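Local coordinates for immunoreactive 84kD antigen PG93 (Porphyromonas gingivalis, PDB 5M11), which is an essential surface component of the type IX secretion system of this bacterium, a metal-binding protein that contains beta-propeller domains, at residues 463-472 with 482-490; 493-501 with 513-521. All coordinates share one frame; numbering follows the deposited sequence.

Contact 1 (463-472 with 482-490); sequences DVANLASFGN and WVNILHRSG. With ZN (zinc ion), chain G.
S469 and H487 form the antiparallel, hydrogen-bonded pair at the centre: S469 N reaches H487 O at 2.9 Å, nearly straight at 173°, and H487 N returns to S469 O. A weak bond from L486 N shares the latter oxygen. Past this point the register slips by one residue, and F470 pairs with I485 without hydrogen bonds between them. G471 N then binds N484 O, while A468 N binds R488 O at 2.8 Å at the other end.

N484 offers OD1 to N472 N at 2.8 Å; its CG sits between the backbone N and the carbonyl carbon (chi1 53°), which brings OD1 to this donor, and the donor stands above the amide plane. R488 bends at chi2 and chi3, bringing its guanidinium back beside D463 and the V464-L467 type II turn, where NH1 makes a weak bond to D463 O at 2.7 Å and the edge of the group meets V464 CA.

V483 CG1 lies 3.5 Å from F470 CD1, N484 O sits at the ring edge, and I485 CD1 approaches CE1. L467 CD1 lies over one ring face, offset toward its rim, and L467 CD2 meets I485 CG2 at 3.7 Å, the side chains crossing at about a right angle.

At the start of the segment D463 holds a zinc ion through both carboxylate oxygens, and H514 is the other protein ligand. Strands 469-475 and 481-485 form a beta hairpin distorted by classic beta bulges (L486 and H487 opposite S469, A468 and S469 opposite H487), the first half of a four-stranded meander consistent with a beta-propeller blade.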
loop_
_atom_site.group_PDB
_atom_site.type_symbol
_atom_site.label_atom_id
_atom_site.label_comp_id
_atom_site.label_asym_id
_atom_site.label_seq_id
_atom_site.Cartn_x
_atom_site.Cartn_y
_atom_site.Cartn_z
ATOM N N ASP A 463 10.909 -32.290 18.123
ATOM C CA ASP A 463 9.642 -32.214 17.380
ATOM C C ASP A 463 9.547 -30.908 16.496
ATOM O O ASP A 463 8.911 -30.948 15.447
ATOM C CB ASP A 463 8.417 -32.350 18.333
ATOM C CG ASP A 463 8.674 -32.049 19.812
ATOM O OD1 ASP A 463 9.151 -32.963 20.537
ATOM O OD2 ASP A 463 8.416 -30.901 20.237
ATOM N N VAL A 464 10.207 -29.793 16.897
ATOM C CA VAL A 464 10.222 -28.514 16.148
ATOM C C VAL A 464 11.614 -28.179 15.532
ATOM O O VAL A 464 11.699 -27.220 14.764
ATOM C CB VAL A 464 9.720 -27.285 16.960
ATOM C CG1 VAL A 464 8.218 -27.342 17.204
ATOM C CG2 VAL A 464 10.504 -27.086 18.258
ATOM N N ALA A 465 12.690 -28.929 15.875
ATOM C CA ALA A 465 14.032 -28.662 15.354
ATOM C C ALA A 465 14.125 -28.894 13.842
ATOM O O ALA A 465 13.460 -29.781 13.289
ATOM C CB ALA A 465 15.067 -29.500 16.079
ATOM N N ASN A 466 14.926 -28.023 13.182
ATOM C CA ASN A 466 15.295 -27.964 11.757
ATOM C C ASN A 466 14.152 -27.570 10.809
ATOM O O ASN A 466 14.367 -27.594 9.596
ATOM C CB ASN A 466 15.930 -29.274 11.298
ATOM C CG ASN A 466 17.272 -29.520 11.925
ATOM O OD1 ASN A 466 18.222 -28.765 11.706
ATOM N ND2 ASN A 466 17.388 -30.588 12.716
ATOM N N LEU A 467 12.983 -27.133 11.331
ATOM C CA LEU A 467 11.883 -26.705 10.457
ATOM C C LEU A 467 12.279 -25.442 9.706
ATOM O O LEU A 467 12.986 -24.597 10.253
ATOM C CB LEU A 467 10.527 -26.530 11.175
ATOM C CG LEU A 467 10.379 -25.515 12.323
ATOM C CD1 LEU A 467 9.981 -24.135 11.799
ATOM C CD2 LEU A 467 9.287 -25.973 13.283
ATOM N N ALA A 468 11.850 -25.351 8.440
ATOM C CA ALA A 468 12.143 -24.266 7.508
ATOM C C ALA A 468 11.890 -22.864 8.096
ATOM O O ALA A 468 12.814 -22.054 8.116
ATOM C CB ALA A 468 11.331 -24.444 6.236
ATOM N N SER A 469 10.664 -22.569 8.565
ATOM C CA SER A 469 10.375 -21.239 9.082
ATOM C C SER A 469 9.227 -21.198 10.065
ATOM O O SER A 469 8.185 -21.832 9.859
ATOM C CB SER A 469 10.057 -20.286 7.935
ATOM O OG SER A 469 9.655 -19.012 8.405
ATOM N N PHE A 470 9.437 -20.410 11.128
ATOM C CA PHE A 470 8.457 -20.083 12.150
ATOM C C PHE A 470 7.773 -18.796 11.712
ATOM O O PHE A 470 8.220 -18.162 10.750
ATOM C CB PHE A 470 9.126 -19.915 13.528
ATOM C CG PHE A 470 9.473 -21.172 14.293
ATOM C CD1 PHE A 470 8.515 -21.830 15.056
ATOM C CD2 PHE A 470 10.781 -21.648 14.324
ATOM C CE1 PHE A 470 8.854 -22.962 15.811
ATOM C CE2 PHE A 470 11.113 -22.799 15.047
ATOM C CZ PHE A 470 10.151 -23.445 15.792
ATOM N N GLY A 471 6.718 -18.404 12.415
ATOM C CA GLY A 471 5.966 -17.199 12.102
ATOM C C GLY A 471 6.301 -16.049 13.012
ATOM O O GLY A 471 7.279 -15.337 12.791
ATOM N N ASN A 472 5.480 -15.854 14.036
ATOM C CA ASN A 472 5.639 -14.758 14.989
ATOM C C ASN A 472 5.545 -15.274 16.436
ATOM O O ASN A 472 4.947 -16.321 16.688
ATOM C CB ASN A 472 4.607 -13.661 14.717
ATOM C CG ASN A 472 4.581 -13.175 13.288
ATOM O OD1 ASN A 472 3.723 -13.578 12.483
ATOM N ND2 ASN A 472 5.537 -12.325 12.940
ATOM N N TRP A 482 4.441 -18.615 22.566
ATOM C CA TRP A 482 3.699 -19.234 21.459
ATOM C C TRP A 482 4.343 -18.826 20.173
ATOM O O TRP A 482 4.555 -17.630 19.951
ATOM C CB TRP A 482 2.199 -18.843 21.460
ATOM C CG TRP A 482 1.405 -19.308 22.655
ATOM C CD1 TRP A 482 1.753 -19.187 23.965
ATOM C CD2 TRP A 482 0.076 -19.864 22.644
ATOM N NE1 TRP A 482 0.767 -19.716 24.768
ATOM C CE2 TRP A 482 -0.287 -20.104 23.988
ATOM C CE3 TRP A 482 -0.832 -20.209 21.628
ATOM C CZ2 TRP A 482 -1.510 -20.673 24.344
ATOM C CZ3 TRP A 482 -2.044 -20.767 21.981
ATOM C CH2 TRP A 482 -2.372 -21.005 23.326
ATOM N N VAL A 483 4.720 -19.807 19.348
ATOM C CA VAL A 483 5.316 -19.543 18.032
ATOM C C VAL A 483 4.548 -20.363 16.994
ATOM O O VAL A 483 4.463 -21.572 17.162
ATOM C CB VAL A 483 6.860 -19.798 17.931
ATOM C CG1 VAL A 483 7.463 -18.991 16.794
ATOM C CG2 VAL A 483 7.593 -19.468 19.225
ATOM N N ASN A 484 4.002 -19.718 15.937
ATOM C CA ASN A 484 3.309 -20.406 14.833
ATOM C C ASN A 484 4.324 -21.001 13.836
ATOM O O ASN A 484 5.437 -20.498 13.735
ATOM C CB ASN A 484 2.286 -19.499 14.101
ATOM C CG ASN A 484 2.767 -18.161 13.569
ATOM O OD1 ASN A 484 3.118 -17.238 14.311
ATOM N ND2 ASN A 484 2.606 -17.957 12.281
ATOM N N ILE A 485 3.955 -22.095 13.135
ATOM C CA ILE A 485 4.842 -22.750 12.146
ATOM C C ILE A 485 4.396 -22.356 10.742
ATOM O O ILE A 485 3.292 -22.718 10.320
ATOM C CB ILE A 485 4.947 -24.316 12.278
ATOM C CG1 ILE A 485 4.878 -24.822 13.761
ATOM C CG2 ILE A 485 6.182 -24.878 11.532
ATOM C CD1 ILE A 485 5.999 -24.535 14.679
ATOM N N LEU A 486 5.244 -21.612 10.027
ATOM C CA LEU A 486 4.921 -21.215 8.664
ATOM C C LEU A 486 5.302 -22.303 7.652
ATOM O O LEU A 486 4.612 -22.430 6.640
ATOM C CB LEU A 486 5.594 -19.894 8.291
ATOM C CG LEU A 486 4.944 -18.597 8.777
ATOM C CD1 LEU A 486 5.673 -17.414 8.216
ATOM C CD2 LEU A 486 3.471 -18.505 8.380
ATOM N N HIS A 487 6.390 -23.077 7.919
ATOM C CA HIS A 487 6.871 -24.146 7.040
ATOM C C HIS A 487 7.832 -25.159 7.739
ATOM O O HIS A 487 8.742 -24.742 8.454
ATOM C CB HIS A 487 7.583 -23.533 5.807
ATOM C CG HIS A 487 6.736 -23.535 4.565
ATOM N ND1 HIS A 487 5.988 -22.418 4.190
ATOM C CD2 HIS A 487 6.509 -24.535 3.673
ATOM C CE1 HIS A 487 5.347 -22.773 3.084
ATOM N NE2 HIS A 487 5.623 -24.040 2.739
ATOM N N ARG A 488 7.638 -26.481 7.506
ATOM C CA ARG A 488 8.545 -27.535 7.991
ATOM C C ARG A 488 9.612 -27.786 6.943
ATOM O O ARG A 488 10.808 -27.656 7.205
ATOM C CB ARG A 488 7.816 -28.884 8.267
ATOM C CG ARG A 488 6.880 -28.975 9.459
ATOM C CD ARG A 488 7.577 -29.037 10.811
ATOM N NE ARG A 488 8.194 -30.327 11.105
ATOM C CZ ARG A 488 8.935 -30.561 12.184
ATOM N NH1 ARG A 488 9.153 -29.596 13.067
ATOM N NH2 ARG A 488 9.469 -31.759 12.385
ATOM N N SER A 489 9.135 -28.202 5.747
ATOM C CA SER A 489 9.860 -28.590 4.541
ATOM C C SER A 489 8.883 -28.656 3.353
ATOM O O SER A 489 7.666 -28.568 3.551
ATOM C CB SER A 489 10.530 -29.947 4.752
ATOM O OG SER A 489 11.271 -30.339 3.610
ATOM N N GLY A 490 9.428 -28.825 2.145
ATOM C CA GLY A 490 8.664 -28.927 0.904
ATOM C C GLY A 490 7.872 -30.214 0.786
ATOM O O GLY A 490 8.421 -31.258 0.414
HETATM ZN ZN ZN G . 7.560 -31.723 21.947
#

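Contact 2 (493-501 with 513-521); sequences TRKGVLIFN and SHLYVEQFV. With ZN (zinc ion), chain G.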
loop_
_atom_site.group_PDB
_atom_site.type_symbol
_atom_site.label_atom_id
_atom_site.label_comp_id
_atom_site.label_asym_id
_atom_site.label_seq_id
_atom_site.Cartn_x
_atom_site.Cartn_y
_atom_site.Cartn_z
ATOM N N THR A 493 2.864 -31.075 5.901
ATOM C CA THR A 493 1.639 -30.435 6.398
ATOM C C THR A 493 1.703 -30.227 7.928
ATOM O O THR A 493 0.770 -29.659 8.505
ATOM C CB THR A 493 0.395 -31.262 5.992
ATOM O OG1 THR A 493 0.574 -32.626 6.382
ATOM C CG2 THR A 493 0.094 -31.176 4.499
ATOM N N ARG A 494 2.828 -30.641 8.563
ATOM C CA ARG A 494 3.099 -30.568 10.009
ATOM C C ARG A 494 3.314 -29.105 10.532
ATOM O O ARG A 494 4.209 -28.851 11.336
ATOM C CB ARG A 494 4.319 -31.447 10.365
ATOM C CG ARG A 494 4.119 -32.941 10.120
ATOM C CD ARG A 494 5.047 -33.795 10.970
ATOM N NE ARG A 494 4.768 -33.653 12.403
ATOM C CZ ARG A 494 3.890 -34.390 13.080
ATOM N NH1 ARG A 494 3.194 -35.341 12.464
ATOM N NH2 ARG A 494 3.703 -34.183 14.379
ATOM N N LYS A 495 2.472 -28.161 10.096
ATOM C CA LYS A 495 2.534 -26.760 10.521
ATOM C C LYS A 495 1.499 -26.570 11.623
ATOM O O LYS A 495 0.289 -26.724 11.373
ATOM C CB LYS A 495 2.285 -25.797 9.331
ATOM C CG LYS A 495 3.273 -25.929 8.168
ATOM C CD LYS A 495 2.739 -25.304 6.875
ATOM C CE LYS A 495 3.546 -25.720 5.666
ATOM N NZ LYS A 495 2.928 -25.256 4.393
ATOM N N GLY A 496 1.974 -26.338 12.840
ATOM C CA GLY A 496 1.101 -26.128 13.988
ATOM C C GLY A 496 1.446 -24.859 14.732
ATOM O O GLY A 496 1.599 -23.791 14.128
ATOM N N VAL A 497 1.574 -24.981 16.054
ATOM C CA VAL A 497 1.976 -23.949 17.012
ATOM C C VAL A 497 2.832 -24.637 18.077
ATOM O O VAL A 497 2.513 -25.754 18.496
ATOM C CB VAL A 497 0.760 -23.213 17.661
ATOM C CG1 VAL A 497 1.187 -22.275 18.793
ATOM C CG2 VAL A 497 -0.081 -22.475 16.632
ATOM N N LEU A 498 3.890 -23.969 18.532
ATOM C CA LEU A 498 4.707 -24.465 19.625
ATOM C C LEU A 498 4.593 -23.504 20.827
ATOM O O LEU A 498 4.878 -22.300 20.713
ATOM C CB LEU A 498 6.172 -24.677 19.193
ATOM C CG LEU A 498 7.214 -24.765 20.308
ATOM C CD1 LEU A 498 7.284 -26.162 20.919
ATOM C CD2 LEU A 498 8.550 -24.343 19.806
ATOM N N ILE A 499 4.141 -24.043 21.964
ATOM C CA ILE A 499 4.053 -23.315 23.231
ATOM C C ILE A 499 5.190 -23.858 24.080
ATOM O O ILE A 499 5.342 -25.077 24.145
ATOM C CB ILE A 499 2.660 -23.455 23.928
ATOM C CG1 ILE A 499 1.493 -23.151 22.974
ATOM C CG2 ILE A 499 2.556 -22.637 25.225
ATOM C CD1 ILE A 499 0.774 -24.384 22.520
ATOM N N PHE A 500 6.019 -22.983 24.677
ATOM C CA PHE A 500 7.112 -23.451 25.528
ATOM C C PHE A 500 7.500 -22.435 26.604
ATOM O O PHE A 500 7.315 -21.228 26.412
ATOM C CB PHE A 500 8.342 -23.828 24.697
ATOM C CG PHE A 500 8.999 -22.679 23.992
ATOM C CD1 PHE A 500 10.120 -22.061 24.534
ATOM C CD2 PHE A 500 8.525 -22.234 22.763
ATOM C CE1 PHE A 500 10.734 -20.994 23.879
ATOM C CE2 PHE A 500 9.134 -21.166 22.113
ATOM C CZ PHE A 500 10.232 -20.548 22.681
ATOM N N ASN A 501 8.047 -22.942 27.733
ATOM C CA ASN A 501 8.519 -22.137 28.855
ATOM C C ASN A 501 9.893 -22.619 29.289
ATOM O O ASN A 501 10.045 -23.730 29.790
ATOM C CB ASN A 501 7.536 -22.156 30.027
ATOM C CG ASN A 501 7.670 -20.955 30.923
ATOM O OD1 ASN A 501 8.693 -20.744 31.585
ATOM N ND2 ASN A 501 6.630 -20.145 30.968
ATOM N N SER A 513 9.149 -26.800 30.119
ATOM C CA SER A 513 7.790 -27.258 29.836
ATOM C C SER A 513 7.448 -26.795 28.422
ATOM O O SER A 513 7.674 -25.620 28.101
ATOM C CB SER A 513 6.794 -26.687 30.845
ATOM O OG SER A 513 6.992 -27.142 32.171
ATOM N N HIS A 514 6.973 -27.707 27.554
ATOM C CA HIS A 514 6.622 -27.357 26.167
ATOM C C HIS A 514 5.554 -28.274 25.620
ATOM O O HIS A 514 5.459 -29.447 25.994
ATOM C CB HIS A 514 7.851 -27.351 25.221
ATOM C CG HIS A 514 8.227 -28.690 24.645
ATOM N ND1 HIS A 514 9.078 -29.551 25.314
ATOM C CD2 HIS A 514 7.857 -29.260 23.470
ATOM C CE1 HIS A 514 9.188 -30.615 24.533
ATOM N NE2 HIS A 514 8.468 -30.485 23.414
ATOM N N LEU A 515 4.785 -27.747 24.691
ATOM C CA LEU A 515 3.762 -28.522 24.027
ATOM C C LEU A 515 3.681 -28.112 22.592
ATOM O O LEU A 515 3.313 -26.971 22.280
ATOM C CB LEU A 515 2.379 -28.395 24.715
ATOM C CG LEU A 515 1.250 -29.269 24.128
ATOM C CD1 LEU A 515 1.410 -30.729 24.547
ATOM C CD2 LEU A 515 -0.104 -28.729 24.502
ATOM N N TYR A 516 4.021 -29.052 21.718
ATOM C CA TYR A 516 3.892 -28.859 20.284
ATOM C C TYR A 516 2.469 -29.366 19.846
ATOM O O TYR A 516 2.135 -30.560 19.993
ATOM C CB TYR A 516 5.045 -29.540 19.518
ATOM C CG TYR A 516 4.892 -29.501 18.012
ATOM C CD1 TYR A 516 4.601 -28.306 17.349
ATOM C CD2 TYR A 516 5.062 -30.648 17.245
ATOM C CE1 TYR A 516 4.446 -28.268 15.966
ATOM C CE2 TYR A 516 4.927 -30.616 15.859
ATOM C CZ TYR A 516 4.615 -29.426 15.227
ATOM O OH TYR A 516 4.477 -29.392 13.868
ATOM N N VAL A 517 1.626 -28.414 19.374
ATOM C CA VAL A 517 0.257 -28.675 18.933
ATOM C C VAL A 517 0.197 -28.462 17.392
ATOM O O VAL A 517 -0.059 -27.361 16.898
ATOM C CB VAL A 517 -0.831 -27.907 19.759
ATOM C CG1 VAL A 517 -0.525 -26.433 19.897
ATOM C CG2 VAL A 517 -2.240 -28.128 19.233
ATOM N N GLU A 518 0.495 -29.565 16.656
ATOM C CA GLU A 518 0.491 -29.702 15.199
ATOM C C GLU A 518 -0.894 -29.359 14.643
ATOM O O GLU A 518 -0.988 -28.738 13.581
ATOM C CB GLU A 518 0.902 -31.132 14.814
ATOM C CG GLU A 518 1.169 -31.338 13.331
ATOM C CD GLU A 518 0.864 -32.723 12.781
ATOM O OE1 GLU A 518 0.746 -32.850 11.541
ATOM O OE2 GLU A 518 0.746 -33.679 13.582
ATOM N N GLN A 519 -1.961 -29.745 15.376
ATOM C CA GLN A 519 -3.360 -29.457 15.040
ATOM C C GLN A 519 -4.201 -29.320 16.313
ATOM O O GLN A 519 -4.104 -30.150 17.230
ATOM C CB GLN A 519 -3.958 -30.525 14.097
ATOM C CG GLN A 519 -5.346 -30.186 13.523
ATOM C CD GLN A 519 -5.376 -29.125 12.437
ATOM O OE1 GLN A 519 -6.403 -28.477 12.216
ATOM N NE2 GLN A 519 -4.278 -28.934 11.704
ATOM N N PHE A 520 -5.016 -28.252 16.354
ATOM C CA PHE A 520 -5.938 -27.924 17.446
ATOM C C PHE A 520 -7.255 -28.696 17.295
ATOM O O PHE A 520 -7.567 -29.183 16.206
ATOM C CB PHE A 520 -6.220 -26.403 17.489
ATOM C CG PHE A 520 -5.151 -25.566 18.153
ATOM C CD1 PHE A 520 -5.217 -25.274 19.509
ATOM C CD2 PHE A 520 -4.090 -25.054 17.419
ATOM C CE1 PHE A 520 -4.232 -24.494 20.118
ATOM C CE2 PHE A 520 -3.109 -24.273 18.029
ATOM C CZ PHE A 520 -3.193 -23.990 19.369
ATOM N N VAL A 521 -8.023 -28.786 18.392
ATOM C CA VAL A 521 -9.300 -29.490 18.445
ATOM C C VAL A 521 -10.421 -28.593 18.976
ATOM O O VAL A 521 -10.152 -27.593 19.638
ATOM C CB VAL A 521 -9.216 -30.794 19.290
ATOM C CG1 VAL A 521 -8.349 -31.848 18.606
ATOM C CG2 VAL A 521 -8.740 -30.522 20.721
HETATM ZN ZN ZN G . 7.560 -31.723 21.947
#
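H514 rises from the edge strand 513-517 beside F500, and its CB lies 3.6 Å from F500 CB, where the two residues form a non-hydrogen-bonded pair. With chi1 at 85°, CG stands between the backbone N and the carbonyl carbon, which directs the imidazole to the zinc on the face that also carries L498 and Y516. Further out, CD2 lies 4.1 Å from L498 CD1, which comes at the ring obliquely. At the tip NE2 binds the zinc ion at 2.1 Å, a site completed by the carboxylate of D463, and Y461 stacks on the ring.

The strands beneath run almost exactly antiparallel, at 178°, as a beta hairpin: the last two strands of a four-stranded antiparallel meander of the kind that makes a propeller blade. Reciprocal backbone hydrogen bonds join V497 to V517, I499 to L515 and N501 to S513, the bond from N501 N to S513 O measuring 2.7 Å. The side-chain amide of N501 turns to D480 and to R503 N.

On the other face I499 CD1 touches V517 CG1 at 3.6 Å. V497 CG2 meets the edge of the F520 ring, 3.8 Å from CE2, while V517 CG2 lies over the centre of one ring face.

Beyond the strand ends the R494 chain bends at chi3 to bring its guanidinium against the E518 carboxylate, the two planes 36° apart. NH2 and OE2 form a salt bridge at 3.1 Å, yet this oxygen lies over the guanidinium face, where no N-H points at it; the attraction is of charge alone.

In the fold
Contacts 1 and 2 follow in series along the chain, their centres about 10 Å apart, and together span one four-stranded antiparallel sheet in the order 469-475, 481-485, 497-501, 513-517. Contact 1 holds its first hairpin and contact 2 its last. The middle strands join the two through probable hydrogen bonds, V483 O to L498 N at 2.8 Å and I485 N to G496 O. The zinc ion ties them a second time, since the loop ahead of strand 469-475 and the edge strand 513-517 each supply a ligand. Such consecutive four-stranded meanders recur along this chain, consistent with one blade of a beta-propeller.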